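Local coordinates for protein oxidoreductase, 2OG-Fe(II) oxygenase family (Burkholderia pseudomallei, PDB 6N1F) that binds an iron(III) ion and is probably an oxidoreductase of the iron- and 2-oxoglutarate-dependent oxygenase family, at residues L72-V77 and D87-R92; C141-M146 and E218-V223; M94-G99 and F137-Q142; A63-L68 and E111-L116. One frame throughout, in Å; residues are numbered along the deposited sequence.

Interaction 1: residues L72-V77 and D87-R92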
loop_
_atom_site.group_PDB
_atom_site.type_symbol
_atom_site.label_atom_id
_atom_site.label_comp_id
_atom_site.label_asym_id
_atom_site.label_seq_id
_atom_site.Cartn_x
_atom_site.Cartn_y
_atom_site.Cartn_z
ATOM N N LEU A 72 11.712 -12.798 6.515
ATOM C CA LEU A 72 10.483 -12.940 7.274
ATOM C C LEU A 72 9.810 -14.281 6.995
ATOM O O LEU A 72 10.016 -14.886 5.938
ATOM C CB LEU A 72 9.532 -11.798 6.931
ATOM C CG LEU A 72 10.048 -10.421 7.325
ATOM C CD1 LEU A 72 9.031 -9.353 6.958
ATOM C CD2 LEU A 72 10.319 -10.395 8.804
ATOM N N PRO A 73 9.007 -14.774 7.941
ATOM C CA PRO A 73 8.219 -15.986 7.680
ATOM C C PRO A 73 7.044 -15.711 6.747
ATOM O O PRO A 73 6.354 -14.693 6.850
ATOM C CB PRO A 73 7.736 -16.404 9.075
ATOM C CG PRO A 73 7.719 -15.142 9.845
ATOM C CD PRO A 73 8.890 -14.336 9.345
ATOM N N GLU A 74 6.810 -16.656 5.846
ATOM C CA GLU A 74 5.800 -16.541 4.812
ATOM C C GLU A 74 4.658 -17.504 5.116
ATOM O O GLU A 74 4.893 -18.637 5.544
ATOM C CB GLU A 74 6.427 -16.849 3.453
ATOM C CG GLU A 74 5.696 -16.289 2.265
ATOM C CD GLU A 74 6.543 -16.311 1.003
ATOM O OE1 GLU A 74 6.663 -15.252 0.343
ATOM O OE2 GLU A 74 7.086 -17.390 0.672
ATOM N N GLU A 75 3.425 -17.049 4.915
ATOM C CA GLU A 75 2.254 -17.889 5.116
ATOM C C GLU A 75 1.299 -17.722 3.944
ATOM O O GLU A 75 1.205 -16.639 3.356
ATOM C CB GLU A 75 1.531 -17.557 6.433
ATOM C CG GLU A 75 0.897 -16.174 6.484
ATOM C CD GLU A 75 0.884 -15.581 7.885
ATOM O OE1 GLU A 75 1.883 -15.751 8.621
ATOM O OE2 GLU A 75 -0.127 -14.942 8.249
ATOM N N PRO A 76 0.594 -18.785 3.570
ATOM C CA PRO A 76 -0.327 -18.691 2.439
ATOM C C PRO A 76 -1.623 -18.005 2.835
ATOM O O PRO A 76 -2.091 -18.108 3.971
ATOM C CB PRO A 76 -0.560 -20.157 2.061
ATOM C CG PRO A 76 -0.415 -20.884 3.351
ATOM C CD PRO A 76 0.604 -20.129 4.170
ATOM N N VAL A 77 -2.189 -17.274 1.877
ATOM C CA VAL A 77 -3.447 -16.555 2.074
ATOM C C VAL A 77 -4.272 -16.560 0.780
ATOM O O VAL A 77 -4.129 -17.442 -0.078
ATOM C CB VAL A 77 -3.198 -15.103 2.560
ATOM C CG1 VAL A 77 -4.444 -14.255 2.373
ATOM C CG2 VAL A 77 -2.754 -15.077 4.023
ATOM N N ASP A 87 -2.206 -19.120 -3.899
ATOM C CA ASP A 87 -1.479 -18.359 -4.904
ATOM C C ASP A 87 -1.056 -16.973 -4.431
ATOM O O ASP A 87 -0.483 -16.212 -5.224
ATOM C CB ASP A 87 -2.301 -18.250 -6.201
ATOM C CG ASP A 87 -3.687 -17.707 -5.967
ATOM O OD1 ASP A 87 -3.971 -17.301 -4.819
ATOM O OD2 ASP A 87 -4.488 -17.690 -6.933
ATOM N N ILE A 88 -1.295 -16.629 -3.170
ATOM C CA ILE A 88 -0.760 -15.414 -2.567
ATOM C C ILE A 88 -0.099 -15.790 -1.251
ATOM O O ILE A 88 -0.701 -16.487 -0.426
ATOM C CB ILE A 88 -1.854 -14.353 -2.347
ATOM C CG1 ILE A 88 -2.412 -13.914 -3.687
ATOM C CG2 ILE A 88 -1.287 -13.169 -1.629
ATOM C CD1 ILE A 88 -3.377 -12.789 -3.592
ATOM N N TYR A 89 1.144 -15.349 -1.066
ATOM C CA TYR A 89 1.911 -15.606 0.145
ATOM C C TYR A 89 2.226 -14.280 0.825
ATOM O O TYR A 89 2.686 -13.336 0.172
ATOM C CB TYR A 89 3.192 -16.380 -0.177
ATOM C CG TYR A 89 2.936 -17.832 -0.517
ATOM C CD1 TYR A 89 2.975 -18.812 0.462
ATOM C CD2 TYR A 89 2.630 -18.214 -1.814
ATOM C CE1 TYR A 89 2.733 -20.140 0.159
ATOM C CE2 TYR A 89 2.381 -19.532 -2.131
ATOM C CZ TYR A 89 2.434 -20.492 -1.142
ATOM O OH TYR A 89 2.190 -21.805 -1.464
ATOM N N VAL A 90 1.980 -14.218 2.133
ATOM C CA VAL A 90 1.986 -12.974 2.894
ATOM C C VAL A 90 3.056 -13.057 3.978
ATOM O O VAL A 90 3.136 -14.056 4.706
ATOM C CB VAL A 90 0.594 -12.692 3.497
ATOM C CG1 VAL A 90 0.616 -11.465 4.384
ATOM C CG2 VAL A 90 -0.422 -12.495 2.377
ATOM N N ARG A 91 3.881 -12.013 4.071
ATOM C CA ARG A 91 4.877 -11.855 5.131
ATOM C C ARG A 91 4.457 -10.681 6.000
ATOM O O ARG A 91 4.585 -9.524 5.590
ATOM C CB ARG A 91 6.266 -11.630 4.543
ATOM C CG ARG A 91 6.940 -12.900 4.124
ATOM C CD ARG A 91 7.958 -12.653 3.035
ATOM N NE ARG A 91 8.874 -13.782 2.906
ATOM C CZ ARG A 91 9.779 -13.904 1.943
ATOM N NH1 ARG A 91 9.884 -12.968 1.020
ATOM N NH2 ARG A 91 10.582 -14.961 1.907
ATOM N N ARG A 92 3.952 -10.970 7.188
ATOM C CA ARG A 92 3.395 -9.923 8.026
ATOM C C ARG A 92 4.492 -9.156 8.756
ATOM O O ARG A 92 5.479 -9.727 9.223
ATOM C CB ARG A 92 2.404 -10.518 9.022
ATOM C CG ARG A 92 1.354 -11.344 8.352
ATOM C CD ARG A 92 0.129 -11.525 9.214
ATOM N NE ARG A 92 -0.817 -12.413 8.545
ATOM C CZ ARG A 92 -1.648 -12.025 7.585
ATOM N NH1 ARG A 92 -1.660 -10.759 7.188
ATOM N NH2 ARG A 92 -2.468 -12.902 7.025
#
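E75 and V90 form the hydrogen-bonded pair at the centre of an antiparallel hairpin whose outermost strand, 75-76, is very short. The V90 N to E75 O bond is the straighter of the two, 2.8 Å with 172° at the hydrogen; E75 N returns to V90 O, and V77 N adds a third bond to I88 O. Close packing is found at Y89 CB, which E74 CG meets at 3.5 Å, and around the buried V90, whose CG2 makes an apolar contact with V77 CB at 3.8 Å. On the V90 face the CG of E75 sits between backbone N and carbonyl carbon (chi1 66°), which lets the bent chain bring OE2 to 2.6 Å from R92 NE. This salt bridge is short but not straight: the nitrogen comes from above the carboxylate plane, and the two flat groups are turned 70° apart. By contrast, P76 and V77 are exposed to solvent, the P76 ring lying obliquely by the Y89 ring, CB to CE1 3.8 Å, and the end of E74 is loosely held. The E74 carboxylate stacks on the R91 guanidinium, OE1 over one face, a long pair of charges to which no N-H points, and R91 NE makes only a weak bond to L72 O. The stronger partner of R91 is Q69, bonded through NH1. Three backbone bonds and one close ion pair make the directed part of the contact; the E74-R91 attraction is probably weaker and less directional.

Interaction 2: residues C141-M146 and E218-V223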
loop_
_atom_site.group_PDB
_atom_site.type_symbol
_atom_site.label_atom_id
_atom_site.label_comp_id
_atom_site.label_asym_id
_atom_site.label_seq_id
_atom_site.Cartn_x
_atom_site.Cartn_y
_atom_site.Cartn_z
ATOM N N CYS A 141 0.770 -3.578 8.163
ATOM C CA CYS A 141 1.863 -3.576 7.201
ATOM C C CYS A 141 2.251 -5.011 6.876
ATOM O O CYS A 141 2.467 -5.813 7.789
ATOM C CB CYS A 141 3.061 -2.807 7.761
ATOM S SG CYS A 141 4.498 -2.777 6.670
ATOM N N GLN A 142 2.335 -5.336 5.587
ATOM C CA GLN A 142 2.674 -6.692 5.172
ATOM C C GLN A 142 3.189 -6.682 3.736
ATOM O O GLN A 142 2.947 -5.745 2.969
ATOM C CB GLN A 142 1.467 -7.634 5.306
ATOM C CG GLN A 142 0.356 -7.333 4.290
ATOM C CD GLN A 142 -0.942 -8.006 4.618
ATOM O OE1 GLN A 142 -1.472 -7.850 5.719
ATOM N NE2 GLN A 142 -1.477 -8.773 3.659
ATOM N N ILE A 143 3.915 -7.745 3.390
ATOM C CA ILE A 143 4.389 -7.988 2.032
ATOM C C ILE A 143 3.465 -9.027 1.408
ATOM O O ILE A 143 3.293 -10.120 1.968
ATOM C CB ILE A 143 5.845 -8.487 2.013
ATOM C CG1 ILE A 143 6.766 -7.597 2.847
ATOM C CG2 ILE A 143 6.359 -8.532 0.600
ATOM C CD1 ILE A 143 7.171 -6.359 2.144
ATOM N N ASN A 144 2.861 -8.690 0.262
ATOM C CA ASN A 144 2.007 -9.608 -0.485
ATOM C C ASN A 144 2.763 -10.099 -1.703
ATOM O O ASN A 144 3.149 -9.296 -2.558
ATOM C CB ASN A 144 0.713 -8.939 -0.933
ATOM C CG ASN A 144 -0.209 -8.662 0.207
ATOM O OD1 ASN A 144 -0.093 -9.266 1.274
ATOM N ND2 ASN A 144 -1.147 -7.753 -0.004
ATOM N N ARG A 145 2.946 -11.410 -1.801
ATOM C CA ARG A 145 3.627 -12.020 -2.935
ATOM C C ARG A 145 2.592 -12.770 -3.771
ATOM O O ARG A 145 2.115 -13.844 -3.377
ATOM C CB ARG A 145 4.748 -12.929 -2.449
ATOM C CG ARG A 145 5.506 -13.621 -3.559
ATOM C CD ARG A 145 6.706 -14.342 -2.985
ATOM N NE ARG A 145 7.103 -15.466 -3.821
ATOM C CZ ARG A 145 6.749 -16.723 -3.591
ATOM N NH1 ARG A 145 5.988 -17.025 -2.543
ATOM N NH2 ARG A 145 7.156 -17.681 -4.411
HETATM N N MSE A 146 2.247 -12.203 -4.921
HETATM C CA MSE A 146 1.144 -12.710 -5.723
HETATM C C MSE A 146 1.676 -13.474 -6.918
HETATM O O MSE A 146 2.450 -12.931 -7.718
HETATM C CB MSE A 146 0.232 -11.560 -6.186
HETATM C CG MSE A 146 -0.391 -10.744 -5.055
HETATM SE SE MSE A 146 -1.507 -9.311 -5.777
HETATM C CE MSE A 146 -2.855 -10.358 -6.715
ATOM N N GLU A 218 5.527 -13.116 -10.957
ATOM C CA GLU A 218 4.988 -12.853 -9.630
ATOM C C GLU A 218 5.030 -11.356 -9.371
ATOM O O GLU A 218 5.807 -10.624 -9.984
ATOM C CB GLU A 218 5.770 -13.608 -8.547
ATOM C CG GLU A 218 7.156 -13.061 -8.293
ATOM C CD GLU A 218 7.879 -13.786 -7.166
ATOM O OE1 GLU A 218 7.763 -15.026 -7.073
ATOM O OE2 GLU A 218 8.564 -13.113 -6.367
ATOM N N ARG A 219 4.176 -10.910 -8.456
ATOM C CA ARG A 219 4.021 -9.495 -8.148
ATOM C C ARG A 219 4.135 -9.354 -6.639
ATOM O O ARG A 219 3.376 -9.990 -5.894
ATOM C CB ARG A 219 2.678 -8.970 -8.677
ATOM C CG ARG A 219 2.271 -7.533 -8.300
ATOM C CD ARG A 219 0.746 -7.463 -8.403
ATOM N NE ARG A 219 0.188 -6.135 -8.633
ATOM C CZ ARG A 219 -0.271 -5.335 -7.671
ATOM N NH1 ARG A 219 -0.226 -5.712 -6.390
ATOM N NH2 ARG A 219 -0.795 -4.166 -7.991
ATOM N N THR A 220 5.099 -8.550 -6.194
ATOM C CA THR A 220 5.450 -8.414 -4.784
ATOM C C THR A 220 5.325 -6.958 -4.373
ATOM O O THR A 220 5.910 -6.082 -5.012
ATOM C CB THR A 220 6.875 -8.896 -4.526
ATOM O OG1 THR A 220 7.037 -10.204 -5.083
ATOM C CG2 THR A 220 7.171 -8.919 -3.032
ATOM N N SER A 221 4.579 -6.698 -3.308
ATOM C CA SER A 221 4.318 -5.325 -2.912
ATOM C C SER A 221 4.291 -5.210 -1.397
ATOM O O SER A 221 3.796 -6.106 -0.709
ATOM C CB SER A 221 2.991 -4.830 -3.510
ATOM O OG SER A 221 1.894 -5.616 -3.079
ATOM N N LEU A 222 4.830 -4.105 -0.885
ATOM C CA LEU A 222 4.712 -3.754 0.528
ATOM C C LEU A 222 3.483 -2.867 0.707
ATOM O O LEU A 222 3.403 -1.783 0.116
ATOM C CB LEU A 222 5.976 -3.033 1.011
ATOM C CG LEU A 222 6.222 -2.945 2.510
ATOM C CD1 LEU A 222 7.625 -2.427 2.735
ATOM C CD2 LEU A 222 5.243 -2.050 3.204
ATOM N N VAL A 223 2.555 -3.298 1.558
ATOM C CA VAL A 223 1.276 -2.625 1.738
ATOM C C VAL A 223 1.170 -2.188 3.195
ATOM O O VAL A 223 1.434 -2.981 4.102
ATOM C CB VAL A 223 0.104 -3.548 1.351
ATOM C CG1 VAL A 223 -1.215 -2.884 1.660
ATOM C CG2 VAL A 223 0.178 -3.912 -0.117
HETATM O O HOH W 1 1.550 -8.001 -5.123
#
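C141-M146 and E218-V223 run antiparallel at 172°, their short axes 4.6 Å apart at closest approach. Q142, N144 and M146 form hydrogen-bonded pairs with V223, S221 and R219, two bonds to each pair; the shortest, M146 N to R219 O, is 2.7 Å. I143 with L222 and R145 with T220 are the non-hydrogen-bonded pairs between them. On the I143 face, I143 CD1 lies 3.6 Å from L222 CG, and I143 CG2, anti to the backbone N, meets the CG2 methyl of T220. C141 SG extends this apolar patch, 3.6 Å from L222 CD2, and helix 109-117 packs on L222. Farther along the same face the extended R145 carries NE to 3.3 Å from E218 OE1, a weak hydrogen bond within a salt bridge whose planes stand 70° apart. The N144 face is more polar. Q142 NE2 gives N144 OD1 a 2.8 Å bond in the carbonyl plane, fixing the turn of both amides. M146, a selenomethionine, lies alongside R219 pointing the same way, with SE 3.9 Å from NH1. One water donates to N144 O, accepts from R219 NH1 and also bonds S221 OG, while G179 O takes the NE of R219. V223 belongs to this face too, its side chain about 6 Å from the iron(III) held by H155, D157 and H209. Adjacent antiparallel strands with a His-Asp-His metal site close to one face are typical of the double-stranded beta-helix of 2OG-Fe(II) oxygenases.

Interaction 3: residues M94-G99 and F137-Q142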
loop_
_atom_site.group_PDB
_atom_site.type_symbol
_atom_site.label_atom_id
_atom_site.label_comp_id
_atom_site.label_asym_id
_atom_site.label_seq_id
_atom_site.Cartn_x
_atom_site.Cartn_y
_atom_site.Cartn_z
HETATM N N MSE A 94 3.213 -5.911 10.549
HETATM C CA MSE A 94 2.340 -5.445 11.607
HETATM C C MSE A 94 0.901 -5.917 11.401
HETATM O O MSE A 94 0.379 -5.803 10.289
HETATM C CB MSE A 94 2.389 -3.937 11.657
HETATM C CG MSE A 94 1.389 -3.322 12.556
HETATM SE SE MSE A 94 2.149 -1.642 13.119
HETATM C CE MSE A 94 3.343 -2.286 14.502
ATOM N N VAL A 95 0.264 -6.433 12.459
ATOM C CA VAL A 95 -1.103 -6.936 12.390
ATOM C C VAL A 95 -2.026 -5.987 13.148
ATOM O O VAL A 95 -1.607 -5.256 14.048
ATOM C CB VAL A 95 -1.226 -8.372 12.947
ATOM C CG1 VAL A 95 -0.287 -9.321 12.225
ATOM C CG2 VAL A 95 -0.960 -8.389 14.437
ATOM N N ASP A 96 -3.319 -6.027 12.791
ATOM C CA ASP A 96 -4.317 -5.086 13.309
ATOM C C ASP A 96 -5.682 -5.782 13.417
ATOM O O ASP A 96 -6.639 -5.458 12.713
ATOM C CB ASP A 96 -4.398 -3.841 12.421
ATOM C CG ASP A 96 -5.265 -2.754 13.018
ATOM O OD1 ASP A 96 -5.537 -2.821 14.233
ATOM O OD2 ASP A 96 -5.681 -1.841 12.274
ATOM N N ARG A 97 -5.791 -6.731 14.348
ATOM C CA ARG A 97 -6.970 -7.587 14.437
ATOM C C ARG A 97 -8.184 -6.855 15.003
ATOM O O ARG A 97 -8.063 -5.925 15.808
ATOM C CB ARG A 97 -6.683 -8.809 15.306
ATOM C CG ARG A 97 -5.596 -9.691 14.758
ATOM C CD ARG A 97 -5.479 -10.960 15.558
ATOM N NE ARG A 97 -4.144 -11.524 15.412
ATOM C CZ ARG A 97 -3.132 -11.256 16.229
ATOM N NH1 ARG A 97 -3.305 -10.437 17.259
ATOM N NH2 ARG A 97 -1.946 -11.811 16.019
ATOM N N ALA A 98 -9.369 -7.319 14.590
ATOM C CA ALA A 98 -10.628 -6.714 15.015
ATOM C C ALA A 98 -10.720 -6.669 16.531
ATOM O O ALA A 98 -10.512 -7.678 17.211
ATOM C CB ALA A 98 -11.814 -7.493 14.440
ATOM N N GLY A 99 -11.024 -5.488 17.057
ATOM C CA GLY A 99 -11.093 -5.286 18.488
ATOM C C GLY A 99 -9.762 -5.077 19.174
ATOM O O GLY A 99 -9.742 -4.870 20.396
ATOM N N PHE A 137 -0.636 7.168 12.184
ATOM C CA PHE A 137 -0.015 5.948 12.674
ATOM C C PHE A 137 -0.092 4.878 11.600
ATOM O O PHE A 137 -1.109 4.754 10.913
ATOM C CB PHE A 137 -0.714 5.437 13.937
ATOM C CG PHE A 137 -0.849 6.473 15.011
ATOM C CD1 PHE A 137 0.124 6.603 15.981
ATOM C CD2 PHE A 137 -1.944 7.318 15.044
ATOM C CE1 PHE A 137 0.012 7.558 16.978
ATOM C CE2 PHE A 137 -2.064 8.276 16.033
ATOM C CZ PHE A 137 -1.082 8.395 17.003
ATOM N N ILE A 138 0.975 4.097 11.469
ATOM C CA ILE A 138 0.950 2.914 10.613
ATOM C C ILE A 138 0.342 1.777 11.436
ATOM O O ILE A 138 0.954 1.298 12.390
ATOM C CB ILE A 138 2.352 2.554 10.103
ATOM C CG1 ILE A 138 2.912 3.670 9.214
ATOM C CG2 ILE A 138 2.331 1.245 9.336
ATOM C CD1 ILE A 138 4.384 3.490 8.828
ATOM N N ARG A 139 -0.870 1.345 11.071
ATOM C CA ARG A 139 -1.577 0.342 11.857
ATOM C C ARG A 139 -1.377 -1.078 11.352
ATOM O O ARG A 139 -1.518 -2.025 12.129
ATOM C CB ARG A 139 -3.079 0.641 11.875
ATOM C CG ARG A 139 -3.502 1.758 12.818
ATOM C CD ARG A 139 -5.019 1.810 12.937
ATOM N NE ARG A 139 -5.571 0.691 13.693
ATOM C CZ ARG A 139 -5.848 0.738 14.995
ATOM N NH1 ARG A 139 -5.618 1.849 15.686
ATOM N NH2 ARG A 139 -6.358 -0.322 15.608
ATOM N N ARG A 140 -1.093 -1.256 10.069
ATOM C CA ARG A 140 -0.995 -2.581 9.485
ATOM C C ARG A 140 0.016 -2.499 8.362
ATOM O O ARG A 140 0.120 -1.471 7.698
ATOM C CB ARG A 140 -2.367 -3.072 8.978
ATOM C CG ARG A 140 -2.317 -4.341 8.160
ATOM C CD ARG A 140 -3.702 -4.900 7.895
ATOM N NE ARG A 140 -3.642 -6.083 7.045
ATOM C CZ ARG A 140 -4.628 -6.966 6.919
ATOM N NH1 ARG A 140 -5.754 -6.802 7.601
ATOM N NH2 ARG A 140 -4.486 -8.019 6.120
ATOM N N CYS A 141 0.770 -3.578 8.163
ATOM C CA CYS A 141 1.863 -3.576 7.201
ATOM C C CYS A 141 2.251 -5.011 6.876
ATOM O O CYS A 141 2.467 -5.813 7.789
ATOM C CB CYS A 141 3.061 -2.807 7.761
ATOM S SG CYS A 141 4.498 -2.777 6.670
ATOM N N GLN A 142 2.335 -5.336 5.587
ATOM C CA GLN A 142 2.674 -6.692 5.172
ATOM C C GLN A 142 3.189 -6.682 3.736
ATOM O O GLN A 142 2.947 -5.745 2.969
ATOM C CB GLN A 142 1.467 -7.634 5.306
ATOM C CG GLN A 142 0.356 -7.333 4.290
ATOM C CD GLN A 142 -0.942 -8.006 4.618
ATOM O OE1 GLN A 142 -1.472 -7.850 5.719
ATOM N NE2 GLN A 142 -1.477 -8.773 3.659
HETATM O O HOH W 2 -0.822 -7.754 8.390
#
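D96 and R139 carry the strongest link here, a two-bond salt bridge made side-on by the guanidinium. R139 NE reaches D96 OD2 at 2.9 Å, nearly straight at 167° and in the guanidinium plane, although it meets the carboxylate from above. R139 NH2 takes OD1 at 3.0 Å from the syn side, and the two planes are 51° apart. R139 bends at its third torsion (chi3 71°), which turns its NE edge to the acid. Y164 OH and N161 ND2 also bond D96 OD2, and R139 NH1 is taken by the carbonyl oxygens of G231 and H229. Outward from this pair, M94 and C141 exchange backbone bonds as an antiparallel hydrogen-bonded pair; M94 N to C141 O is 2.9 Å. A water donates to both M94 O and Q142 OE1. That same OE1 is gripped by R140, whose NE and NH2 approach from one face of the amide. The packing is carried by selenomethionine M94, which lies against the backbone of I138 and R139, its CG 3.2 Å from R139 O and its SE 3.3 Å from I138 O, while its CB rests 4.1 Å from C141 CB. L114 of helix 109-117 touches M94 and I138. With three hydrogen-bond partners on D96 OD2 and further acceptors on R139, the buried charges are paired within a wider polar network, which would probably favour an ionised carboxylate.

Interaction 4: residues A63-L68 and E111-L116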
loop_
_atom_site.group_PDB
_atom_site.type_symbol
_atom_site.label_atom_id
_atom_site.label_comp_id
_atom_site.label_asym_id
_atom_site.label_seq_id
_atom_site.Cartn_x
_atom_site.Cartn_y
_atom_site.Cartn_z
ATOM N N ALA A 63 16.125 -1.615 -1.960
ATOM C CA ALA A 63 17.014 -2.772 -1.918
ATOM C C ALA A 63 17.136 -3.330 -0.500
ATOM O O ALA A 63 17.064 -4.546 -0.298
ATOM C CB ALA A 63 18.388 -2.394 -2.471
ATOM N N ARG A 64 17.296 -2.459 0.494
ATOM C CA ARG A 64 17.379 -2.930 1.870
ATOM C C ARG A 64 16.080 -3.606 2.296
ATOM O O ARG A 64 16.090 -4.722 2.832
ATOM C CB ARG A 64 17.713 -1.770 2.804
ATOM C CG ARG A 64 18.057 -2.206 4.220
ATOM C CD ARG A 64 18.318 -1.000 5.119
ATOM N NE ARG A 64 18.735 -1.389 6.467
ATOM C CZ ARG A 64 18.593 -0.616 7.542
ATOM N NH1 ARG A 64 18.038 0.585 7.427
ATOM N NH2 ARG A 64 18.993 -1.045 8.735
ATOM N N ILE A 65 14.950 -2.933 2.076
ATOM C CA ILE A 65 13.652 -3.505 2.430
ATOM C C ILE A 65 13.495 -4.885 1.813
ATOM O O ILE A 65 13.039 -5.829 2.472
ATOM C CB ILE A 65 12.514 -2.564 1.992
ATOM C CG1 ILE A 65 12.540 -1.278 2.816
ATOM C CG2 ILE A 65 11.156 -3.287 2.074
ATOM C CD1 ILE A 65 11.638 -0.209 2.246
ATOM N N ASP A 66 13.911 -5.032 0.555
ATOM C CA ASP A 66 13.791 -6.315 -0.131
ATOM C C ASP A 66 14.623 -7.397 0.550
ATOM O O ASP A 66 14.148 -8.525 0.740
ATOM C CB ASP A 66 14.202 -6.167 -1.593
ATOM C CG ASP A 66 13.261 -6.882 -2.525
ATOM O OD1 ASP A 66 12.404 -7.643 -2.021
ATOM O OD2 ASP A 66 13.366 -6.676 -3.754
ATOM N N ALA A 67 15.870 -7.082 0.913
ATOM C CA ALA A 67 16.696 -8.058 1.621
ATOM C C ALA A 67 16.087 -8.411 2.971
ATOM O O ALA A 67 16.123 -9.571 3.395
ATOM C CB ALA A 67 18.117 -7.521 1.803
ATOM N N LEU A 68 15.507 -7.427 3.652
ATOM C CA LEU A 68 14.972 -7.674 4.986
ATOM C C LEU A 68 13.697 -8.505 4.938
ATOM O O LEU A 68 13.531 -9.432 5.738
ATOM C CB LEU A 68 14.722 -6.349 5.703
ATOM C CG LEU A 68 15.946 -5.577 6.193
ATOM C CD1 LEU A 68 15.538 -4.187 6.647
ATOM C CD2 LEU A 68 16.599 -6.330 7.330
ATOM N N GLU A 111 10.673 -4.588 12.578
ATOM C CA GLU A 111 10.835 -3.248 13.137
ATOM C C GLU A 111 11.805 -2.416 12.311
ATOM O O GLU A 111 11.633 -1.199 12.168
ATOM C CB GLU A 111 11.317 -3.338 14.586
ATOM N N THR A 112 12.848 -3.051 11.786
ATOM C CA THR A 112 13.788 -2.334 10.939
ATOM C C THR A 112 13.090 -1.789 9.703
ATOM O O THR A 112 13.286 -0.626 9.332
ATOM C CB THR A 112 14.938 -3.259 10.551
ATOM O OG1 THR A 112 15.413 -3.926 11.724
ATOM C CG2 THR A 112 16.081 -2.473 9.915
ATOM N N ILE A 113 12.254 -2.609 9.062
ATOM C CA ILE A 113 11.496 -2.138 7.907
ATOM C C ILE A 113 10.587 -0.993 8.318
ATOM O O ILE A 113 10.575 0.080 7.699
ATOM C CB ILE A 113 10.684 -3.292 7.292
ATOM C CG1 ILE A 113 11.611 -4.410 6.822
ATOM C CG2 ILE A 113 9.783 -2.770 6.181
ATOM C CD1 ILE A 113 10.879 -5.539 6.128
ATOM N N LEU A 114 9.816 -1.216 9.384
ATOM C CA LEU A 114 8.900 -0.208 9.895
ATOM C C LEU A 114 9.616 1.094 10.244
ATOM O O LEU A 114 9.048 2.175 10.053
ATOM C CB LEU A 114 8.183 -0.776 11.113
ATOM C CG LEU A 114 6.892 -0.122 11.570
ATOM C CD1 LEU A 114 6.080 0.335 10.393
ATOM C CD2 LEU A 114 6.104 -1.138 12.371
ATOM N N ASN A 115 10.855 1.009 10.758
ATOM C CA ASN A 115 11.616 2.210 11.107
ATOM C C ASN A 115 11.805 3.109 9.896
ATOM O O ASN A 115 11.724 4.337 10.006
ATOM C CB ASN A 115 12.992 1.844 11.687
ATOM C CG ASN A 115 12.939 1.400 13.148
ATOM O OD1 ASN A 115 12.029 1.752 13.900
ATOM N ND2 ASN A 115 13.942 0.627 13.557
ATOM N N LEU A 116 12.090 2.514 8.738
ATOM C CA LEU A 116 12.202 3.288 7.510
ATOM C C LEU A 116 10.867 3.911 7.137
ATOM O O LEU A 116 10.798 5.090 6.765
ATOM C CB LEU A 116 12.700 2.393 6.376
ATOM C CG LEU A 116 14.200 2.409 6.140
ATOM C CD1 LEU A 116 14.627 1.171 5.376
ATOM C CD2 LEU A 116 14.559 3.652 5.366
#
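L68 and I113 lie alongside each other, pointing opposite ways, where two helices of an antiparallel helix pair meet, the short axes crossing at -158° and standing 10.0 Å apart. The pair lies against the beta-sheet, with I65 and I113 both resting on L222 of strand 218-227. L68 is one bump: its CB lies 3.8 Å from I113 CG1, and its CD1 enters the hollow between I113 and T112, 3.7 Å from T112 CG2. I113 answers by passing its CG1-CD1 arm along L68; CG1 stands anti to the carbonyl carbon (chi1 -61°), and this carries the end of the side chain nearer the opposite helix than its base. Toward the start of 63-68 and the end of 111-116, L116 supplies the counterpart. Its CD1 fits between I65 and R64, 4.1 Å from I65 CG1, while the CG2 methyls of I65 and I113 meet loosely at 4.4 Å on the side nearer the sheet. No hydrogen bond joins the two segments, so complementary shape does the work. On the exposed side R64, its chain extended from CG to NE, reaches across to the second helix at about a right angle to T112. Its guanidinium makes no hydrogen bond to 111-116 and lies flat over the methyl of T112 and obliquely by L116. T112 OG1 turns to P108 O in a weak bond, leaving the methyl on the contact: CG2 sits under one guanidinium face, 3.5 Å from R64 NH2.

How the interactions relate
Interactions 1, 2 and 3 all reach one antiparallel sheet. Strand 137-147 is used by both 2 and 3, which share C141 and Q142, and it neighbours strand 88-92 of interaction 1. Interaction 2 lies deepest, its centre about 9 Å from the chain centre, and nearest the iron, and is dominated by regular backbone bonds. Interaction 1, at the sheet edge with its centre about 16 Å from the chain centre, adds partly exposed ion pairs to its backbone bonds; interaction 3 has a buried ion pair and a single beta bridge. Interaction 4 is largely apolar and helical, away from the metal, yet it touches interaction 2 through L222 and interaction 3 through L114, tying the helices to the sheet.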